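Local coordinates for ferric-siderophore receptor protein (Streptomyces coelicolor, PDB 2X4L) that probably binds ferric siderophores outside the cell and hands them to a membrane transporter, as a solute-binding protein of iron uptake, at residues Leu101-Ala107 / Lys135-Ala140; Lys196-Val201 / Ile318-Lys323; Leu218-Leu222 / Arg296-Pro300. All blocks are in the same frame, centred on the assembly; numbering follows the deposited sequence.

Contact 1 (Leu101-Ala107 / Lys135-Ala140)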
# COMPACT_ATOMS: atom_id res chain seq x y z
N LEU A 101 -1.86 -15.52 -10.74
CA LEU A 101 -3.34 -15.47 -10.92
C LEU A 101 -3.75 -16.63 -11.80
O LEU A 101 -3.40 -16.65 -13.01
CB LEU A 101 -3.80 -14.12 -11.50
CG LEU A 101 -5.29 -13.75 -11.44
CD1 LEU A 101 -5.52 -12.30 -11.90
CD2 LEU A 101 -6.16 -14.74 -12.30
N ASN A 102 -4.34 -17.70 -11.25
CA ASN A 102 -4.62 -18.86 -12.07
C ASN A 102 -5.83 -18.58 -12.98
O ASN A 102 -6.91 -18.24 -12.51
CB ASN A 102 -4.93 -20.03 -11.17
CG ASN A 102 -5.13 -21.31 -11.94
OD1 ASN A 102 -6.18 -21.49 -12.55
ND2 ASN A 102 -4.15 -22.19 -11.94
N VAL A 103 -5.62 -18.63 -14.31
CA VAL A 103 -6.71 -18.16 -15.23
C VAL A 103 -7.88 -19.09 -15.26
O VAL A 103 -9.02 -18.59 -15.35
CB VAL A 103 -6.12 -17.99 -16.67
CG1 VAL A 103 -7.21 -17.58 -17.65
CG2 VAL A 103 -4.96 -16.98 -16.66
N GLU A 104 -7.63 -20.41 -15.17
CA GLU A 104 -8.75 -21.35 -15.19
C GLU A 104 -9.63 -21.15 -13.96
O GLU A 104 -10.85 -21.16 -14.08
CB GLU A 104 -8.26 -22.80 -15.24
CG GLU A 104 -7.51 -23.18 -16.56
CD GLU A 104 -6.89 -24.63 -16.52
OE1 GLU A 104 -7.26 -25.50 -15.67
OE2 GLU A 104 -6.01 -24.92 -17.39
N LYS A 105 -9.01 -20.98 -12.79
CA LYS A 105 -9.81 -20.80 -11.59
C LYS A 105 -10.46 -19.43 -11.63
O LYS A 105 -11.61 -19.25 -11.11
CB LYS A 105 -8.89 -20.89 -10.37
CG LYS A 105 -9.63 -20.92 -9.10
CD LYS A 105 -10.41 -22.32 -9.11
CE LYS A 105 -10.69 -22.76 -7.69
NZ LYS A 105 -9.64 -22.13 -6.88
N TYR A 106 -9.81 -18.39 -12.24
CA TYR A 106 -10.47 -17.10 -12.37
C TYR A 106 -11.78 -17.24 -13.22
O TYR A 106 -12.78 -16.69 -12.84
CB TYR A 106 -9.46 -16.19 -13.07
CG TYR A 106 -9.92 -14.81 -13.42
CD1 TYR A 106 -10.58 -14.00 -12.51
CD2 TYR A 106 -9.72 -14.29 -14.72
CE1 TYR A 106 -10.98 -12.69 -12.86
CE2 TYR A 106 -10.10 -13.01 -15.05
CZ TYR A 106 -10.71 -12.19 -14.10
OH TYR A 106 -11.16 -10.91 -14.35
N ALA A 107 -11.66 -17.95 -14.37
CA ALA A 107 -12.86 -18.15 -15.18
C ALA A 107 -13.99 -18.81 -14.41
O ALA A 107 -15.17 -18.47 -14.63
CB ALA A 107 -12.51 -19.02 -16.35
N LYS A 135 -4.86 -13.17 -21.41
CA LYS A 135 -5.89 -14.19 -21.13
C LYS A 135 -6.84 -13.73 -20.06
O LYS A 135 -8.05 -13.90 -20.19
CB LYS A 135 -5.21 -15.51 -20.69
CG LYS A 135 -4.24 -16.11 -21.66
CD LYS A 135 -3.59 -17.32 -21.03
CE LYS A 135 -2.71 -18.02 -22.10
NZ LYS A 135 -2.08 -19.23 -21.50
N VAL A 136 -6.27 -13.14 -19.02
CA VAL A 136 -7.09 -12.58 -17.96
C VAL A 136 -7.99 -11.53 -18.52
O VAL A 136 -9.17 -11.48 -18.15
CB VAL A 136 -6.18 -11.98 -16.90
CG1 VAL A 136 -7.00 -11.13 -15.85
CG2 VAL A 136 -5.45 -13.14 -16.25
N ALA A 137 -7.48 -10.64 -19.38
CA ALA A 137 -8.36 -9.55 -19.88
C ALA A 137 -9.56 -9.95 -20.71
O ALA A 137 -10.57 -9.22 -20.78
CB ALA A 137 -7.51 -8.55 -20.77
N LYS A 138 -9.50 -11.15 -21.30
CA LYS A 138 -10.60 -11.65 -22.10
C LYS A 138 -11.82 -11.87 -21.24
O LYS A 138 -12.93 -11.78 -21.79
CB LYS A 138 -10.29 -12.93 -22.86
CG LYS A 138 -9.12 -12.90 -23.87
CD LYS A 138 -9.28 -11.78 -24.83
CE LYS A 138 -8.37 -12.02 -26.02
NZ LYS A 138 -8.43 -10.88 -26.90
N LEU A 139 -11.61 -12.27 -19.97
CA LEU A 139 -12.72 -12.76 -19.16
C LEU A 139 -13.52 -11.74 -18.41
O LEU A 139 -14.67 -12.00 -18.05
CB LEU A 139 -12.18 -13.77 -18.16
CG LEU A 139 -11.78 -15.06 -18.87
CD1 LEU A 139 -10.72 -15.82 -18.10
CD2 LEU A 139 -13.04 -15.95 -19.11
N ALA A 140 -13.01 -10.52 -18.30
CA ALA A 140 -13.80 -9.44 -17.71
C ALA A 140 -13.10 -8.12 -17.86
O ALA A 140 -11.86 -8.09 -17.90
CB ALA A 140 -14.03 -9.69 -16.15
O HOH W 1 -10.02 -9.55 -16.49
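Tyr-106 and Val-103 of helix 103-108 pack on Val-136 and Leu-139 of helix 133-139. These are neighbouring helices of the lobe built on the five-stranded parallel sheet, and strand 113-118 lies between them in the chain, as in an alpha/beta layered fold. The short helical segments run almost parallel, 5° apart, with their axes 10.2 Å from each other.

The tight part centres on the Tyr-106 ring. It crosses Val-136 at about a right angle, and its CE2 lies 3.7 Å from Val-136 CG1. Val-136 O sits at the ring edge, in the ring plane. Tyr-106 CG is anti to the backbone N (chi1 176°), which carries the ring across to the second helix. Leu-139 slides past the ring in the opposite direction. Leu-139 CB is placed obliquely, 3.8 Å from Tyr-106 CE2, and Leu-139 CD1 is 3.8 Å from Tyr-106 CD2. Val-136 CG2 meets Val-103 CG2 at 3.9 Å, and Leu-101 CD2 approaches the same methyl from further off. Leu-114 of strand 113-118 touches Leu-101, Tyr-106 and Val-136 from the sheet.

The outer side is looser. Leu-139 is exposed; its CD1 is 4.0 Å from Val-103 CG1, and both its methyls come near Ala-107 CB. Lys-135 lays its CB on Val-103 CG1, and the rest of its extended chain leads away. Asn-102 caps helix 103-108 on the far side: its OD1 accepts from Lys-105 N in the carbonyl plane.

One water joins the two segments at the buried end, where the phenol passes Ala-140 CB. The water accepts from Tyr-106 OH at 2.8 Å. It donates to Val-136 O and also to Ala-140 O, the latter at 2.7 Å.

Contact 2 (Lys196-Val201 / Ile318-Lys323); sequences KPEIRV and IENAKK
The C-terminal end of helix 304-320 meets the turn that leads from helix 173-195 into strand 200-206, and Lys-196 NZ gathers three backbone carbonyls there. It gives hydrogen bonds to Ile-318 O at 2.9 Å, Glu-319 O at 3.0 Å and Ala-321 O at 2.8 Å. The three are not alike. NZ lies in the carbonyl plane of Ile-318 and on a lone pair of Ala-321 O, but it stands well above the carbonyl plane of Glu-319. The lysine chain is bent at chi2, chi3 and chi4, which curls the ammonium back over the helix end. The positive ammonium probably suits the partial negative charge of the carbonyls at the helix's C-terminal end. Nearer its root, Lys-196 CB rests 3.6 Å from Ile-318 CG2.

Ile-199 closes the type I turn begun by Lys-196 and packs against the chain leaving the helix. Its CD1 lies 3.9 Å from Ala-321 CB and also reaches the backbone at Lys-323 N. Val-262 of strand 262-266 touches both Ile-199 and Ala-321. Deeper in, Val-201 CG2 meets Ile-318 CD1 more loosely.

At the outer end Lys-323 is fully extended and crosses Arg-200. Its CE sits over one face of the guanidinium, 3.5 Å from Arg-200 NH2 and offset toward the rim. Arg-200 NH2 and Lys-323 NZ are 4.7 Å apart. Arg-200 NE forms a salt bridge with Asp-261, whose carboxylate probably offsets the two positive charges, and NH2 bonds to Gly-325 O. The Glu-198 side chain crosses that of Lys-323 at a slant, with Glu-198 CG 4.1 Å from Lys-323 CD. The contact thus joins the last helix of the chain to the turn between helix 173-195 and strand 200-206, in the C-terminal lobe of a two-lobed solute-binding protein.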
# COMPACT_ATOMS: atom_id res chain seq x y z
N LYS A 196 8.41 18.50 16.00
CA LYS A 196 9.69 17.68 15.99
C LYS A 196 10.38 17.76 14.63
O LYS A 196 10.62 16.71 13.98
CB LYS A 196 9.33 16.22 16.38
CG LYS A 196 8.67 15.95 17.79
CD LYS A 196 9.64 16.24 18.96
CE LYS A 196 10.73 15.13 19.14
NZ LYS A 196 10.10 13.88 19.64
N PRO A 197 10.76 18.98 14.15
CA PRO A 197 11.18 19.17 12.76
C PRO A 197 12.58 18.54 12.61
O PRO A 197 12.97 18.23 11.46
CB PRO A 197 11.24 20.71 12.59
CG PRO A 197 11.46 21.20 13.94
CD PRO A 197 10.56 20.30 14.82
N GLU A 198 13.21 18.27 13.75
CA GLU A 198 14.61 17.72 13.70
C GLU A 198 14.63 16.22 13.53
O GLU A 198 15.70 15.64 13.22
CB GLU A 198 15.38 18.08 14.97
CG GLU A 198 15.01 17.38 16.26
CD GLU A 198 13.64 17.83 16.92
OE1 GLU A 198 12.96 18.69 16.35
OE2 GLU A 198 13.26 17.31 17.98
N ILE A 199 13.48 15.57 13.72
CA ILE A 199 13.37 14.09 13.59
C ILE A 199 13.38 13.64 12.13
O ILE A 199 12.46 13.99 11.38
CB ILE A 199 12.16 13.52 14.38
CG1 ILE A 199 12.32 13.89 15.87
CG2 ILE A 199 12.01 12.01 14.07
CD1 ILE A 199 13.63 13.31 16.58
N ARG A 200 14.42 12.91 11.73
CA ARG A 200 14.65 12.49 10.32
C ARG A 200 14.12 11.07 10.16
O ARG A 200 14.51 10.17 10.92
CB ARG A 200 16.14 12.45 10.02
CG ARG A 200 16.73 13.81 10.14
CD ARG A 200 18.24 13.83 10.39
NE ARG A 200 18.58 13.30 11.68
CZ ARG A 200 19.81 13.21 12.19
NH1 ARG A 200 20.86 13.67 11.55
NH2 ARG A 200 19.94 12.69 13.38
N VAL A 201 13.18 10.88 9.25
CA VAL A 201 12.57 9.58 8.96
C VAL A 201 13.14 8.92 7.73
O VAL A 201 13.19 9.61 6.68
CB VAL A 201 11.05 9.80 8.77
CG1 VAL A 201 10.40 8.38 8.53
CG2 VAL A 201 10.48 10.45 10.07
N ILE A 318 7.13 9.87 15.75
CA ILE A 318 7.79 11.19 15.75
C ILE A 318 7.61 11.90 17.08
O ILE A 318 8.54 12.51 17.60
CB ILE A 318 7.24 12.04 14.56
CG1 ILE A 318 7.78 11.41 13.23
CG2 ILE A 318 7.74 13.54 14.63
CD1 ILE A 318 7.09 12.09 12.00
N GLU A 319 6.42 11.82 17.63
CA GLU A 319 6.12 12.45 18.95
C GLU A 319 7.08 11.99 20.03
O GLU A 319 7.51 12.81 20.84
CB GLU A 319 4.65 12.11 19.38
CG GLU A 319 3.61 12.82 18.54
CD GLU A 319 2.27 12.14 18.53
OE1 GLU A 319 2.10 11.08 19.26
OE2 GLU A 319 1.35 12.61 17.79
N ASN A 320 7.43 10.71 19.98
CA ASN A 320 8.23 10.11 21.06
C ASN A 320 9.69 9.94 20.72
O ASN A 320 10.47 9.64 21.65
CB ASN A 320 7.55 8.85 21.43
CG ASN A 320 6.16 9.16 22.00
OD1 ASN A 320 5.10 9.00 21.33
ND2 ASN A 320 6.16 9.70 23.24
N ALA A 321 10.08 10.24 19.48
CA ALA A 321 11.45 9.94 19.07
C ALA A 321 12.47 10.88 19.73
O ALA A 321 12.25 12.09 19.89
CB ALA A 321 11.53 10.13 17.56
N LYS A 322 13.65 10.33 20.01
CA LYS A 322 14.83 11.08 20.34
C LYS A 322 15.67 11.25 19.10
O LYS A 322 15.68 10.35 18.27
CB LYS A 322 15.63 10.27 21.38
CG LYS A 322 14.97 10.22 22.74
CD LYS A 322 15.62 9.08 23.60
CE LYS A 322 14.60 8.45 24.56
NZ LYS A 322 14.00 9.50 25.46
N LYS A 323 16.38 12.39 18.94
CA LYS A 323 17.25 12.55 17.82
C LYS A 323 18.49 11.71 18.17
O LYS A 323 19.18 11.96 19.19
CB LYS A 323 17.57 14.04 17.50
CG LYS A 323 18.52 14.22 16.33
CD LYS A 323 18.78 15.71 16.05
CE LYS A 323 19.52 15.88 14.74
NZ LYS A 323 20.22 17.20 14.64

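Contact 3 (Leu218-Leu222 / Arg296-Pro300)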
# COMPACT_ATOMS: atom_id res chain seq x y z
N LEU A 218 6.95 9.68 -5.72
CA LEU A 218 6.46 8.50 -6.41
C LEU A 218 5.55 7.61 -5.56
O LEU A 218 4.71 6.89 -6.10
CB LEU A 218 7.62 7.67 -6.96
CG LEU A 218 8.42 8.30 -8.11
CD1 LEU A 218 9.12 7.22 -8.92
CD2 LEU A 218 7.50 9.13 -9.00
N SER A 219 5.74 7.62 -4.25
CA SER A 219 4.94 6.79 -3.36
C SER A 219 3.77 7.59 -2.82
O SER A 219 3.93 8.76 -2.47
CB SER A 219 5.80 6.25 -2.21
OG SER A 219 6.76 5.32 -2.68
N VAL A 220 2.59 6.98 -2.74
CA VAL A 220 1.40 7.76 -2.27
C VAL A 220 1.47 8.09 -0.81
O VAL A 220 1.03 9.17 -0.36
CB VAL A 220 0.05 7.09 -2.68
CG1 VAL A 220 0.01 7.14 -4.23
CG2 VAL A 220 -0.08 5.72 -2.11
N ASP A 221 1.95 7.14 -0.01
CA ASP A 221 2.06 7.38 1.44
C ASP A 221 3.10 8.43 1.73
O ASP A 221 2.82 9.42 2.45
CB ASP A 221 2.24 6.08 2.25
CG ASP A 221 3.52 5.33 1.87
OD1 ASP A 221 3.94 5.38 0.68
OD2 ASP A 221 4.06 4.71 2.82
N LEU A 222 4.31 8.21 1.23
CA LEU A 222 5.41 9.13 1.54
C LEU A 222 5.16 10.52 1.03
O LEU A 222 5.52 11.46 1.68
CB LEU A 222 6.76 8.58 1.07
CG LEU A 222 7.08 7.18 1.53
CD1 LEU A 222 8.49 6.80 0.99
CD2 LEU A 222 7.03 7.08 3.07
N ARG A 296 6.18 0.55 7.69
CA ARG A 296 5.66 1.31 6.61
C ARG A 296 4.81 0.35 5.75
O ARG A 296 5.28 -0.78 5.54
CB ARG A 296 6.79 1.81 5.69
CG ARG A 296 6.22 2.60 4.46
CD ARG A 296 7.31 2.99 3.42
NE ARG A 296 6.61 3.54 2.28
CZ ARG A 296 7.10 3.53 1.05
NH1 ARG A 296 8.32 2.96 0.78
NH2 ARG A 296 6.30 3.96 0.05
N SER A 297 3.68 0.84 5.20
CA SER A 297 2.94 0.04 4.21
C SER A 297 3.12 0.68 2.83
O SER A 297 2.39 1.63 2.49
CB SER A 297 1.46 0.02 4.61
OG SER A 297 1.29 -0.69 5.80
N PRO A 298 4.11 0.21 2.02
CA PRO A 298 4.29 0.88 0.72
C PRO A 298 3.12 0.62 -0.22
O PRO A 298 3.00 1.29 -1.21
CB PRO A 298 5.60 0.25 0.15
CG PRO A 298 6.25 -0.32 1.41
CD PRO A 298 5.08 -0.86 2.25
N GLU A 299 2.27 -0.36 0.11
CA GLU A 299 0.98 -0.57 -0.62
C GLU A 299 -0.15 -0.34 0.39
O GLU A 299 -0.74 -1.31 0.92
CB GLU A 299 0.87 -1.97 -1.15
CG GLU A 299 1.94 -2.20 -2.26
CD GLU A 299 1.75 -3.50 -2.98
OE1 GLU A 299 0.61 -3.82 -3.39
OE2 GLU A 299 2.75 -4.27 -3.09
N PRO A 300 -0.47 0.90 0.74
CA PRO A 300 -1.62 1.13 1.63
C PRO A 300 -2.83 0.43 1.07
O PRO A 300 -3.04 0.34 -0.17
CB PRO A 300 -1.83 2.67 1.57
CG PRO A 300 -0.39 3.17 1.29
CD PRO A 300 0.17 2.18 0.28
O HOH W 2 4.66 2.92 -2.99
O HOH W 3 3.02 3.62 5.55
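The Arg-296 guanidinium is sandwiched between two apolar groups. Leu-222 CD1 lies over the centre of one face, 3.6 Å above the plane, and Pro-298 CB lies over the centre of the opposite face at the same height. The edge is taken by the carboxylate of Asp-221, whose plane is only 11° from that of the guanidinium.

The grip is side-on and bidentate. Arg-296 NH2 donates to Asp-221 OD1 at 2.8 Å, and Arg-296 NE donates to Asp-221 OD2 at 2.9 Å. Each oxygen uses its syn lone pair, and the NE bond is almost straight at 176°. Asp-221 CG sits between the backbone N and the carbonyl carbon (chi1 62°), turning the carboxylate toward the arginine. Arg-296 CG stands opposite the backbone N, and the chain runs straight from CG to NE. Ser-219 OG lies at the edge of the same guanidinium, 3.1 Å from Arg-296 NH2. Arg-296 NH1 has a weak bond to Ser-214 OG.

Two waters add links. One donates to Asp-221 OD2 and accepts from Ser-297 N. The other lies near Ser-219 OG and donates to Pro-298 O. Pro-300 CG rests 4.0 Å from Asp-221 CB and also touches Val-220.

Two nitrogens meet two oxygens in this salt bridge, so the buried pair is probably held as ions. The apolar groups on the faces fix the plane of the guanidinium. The pair joins the start of helix 220-227 to the loop after strand 293-296, near the middle of the two-lobed periplasmic binding protein fold.

How the contacts relate
From the N terminus, contact 1 comes first. It closes a short loop of 27 residues and joins two helices beside the parallel sheet of the first lobe. Helix 173-195 then leads from the first lobe's side to the mixed sheet, and the chain enters contact 2 at 196-201. Contact 3 opens at 218-222 and closes at 296-300, before contact 2 closes at 318-323, so it lies within the longer loop. Contacts 1 and 2 are on opposite sides of the chain's centre, about 48 Å apart, centre to centre. The centre of contact 3 lies about 5 Å from the centre of the chain. Contact 2 fastens the last helix to the mixed sheet, and contact 3 ties helix 220-227 to the loop leading to that helix.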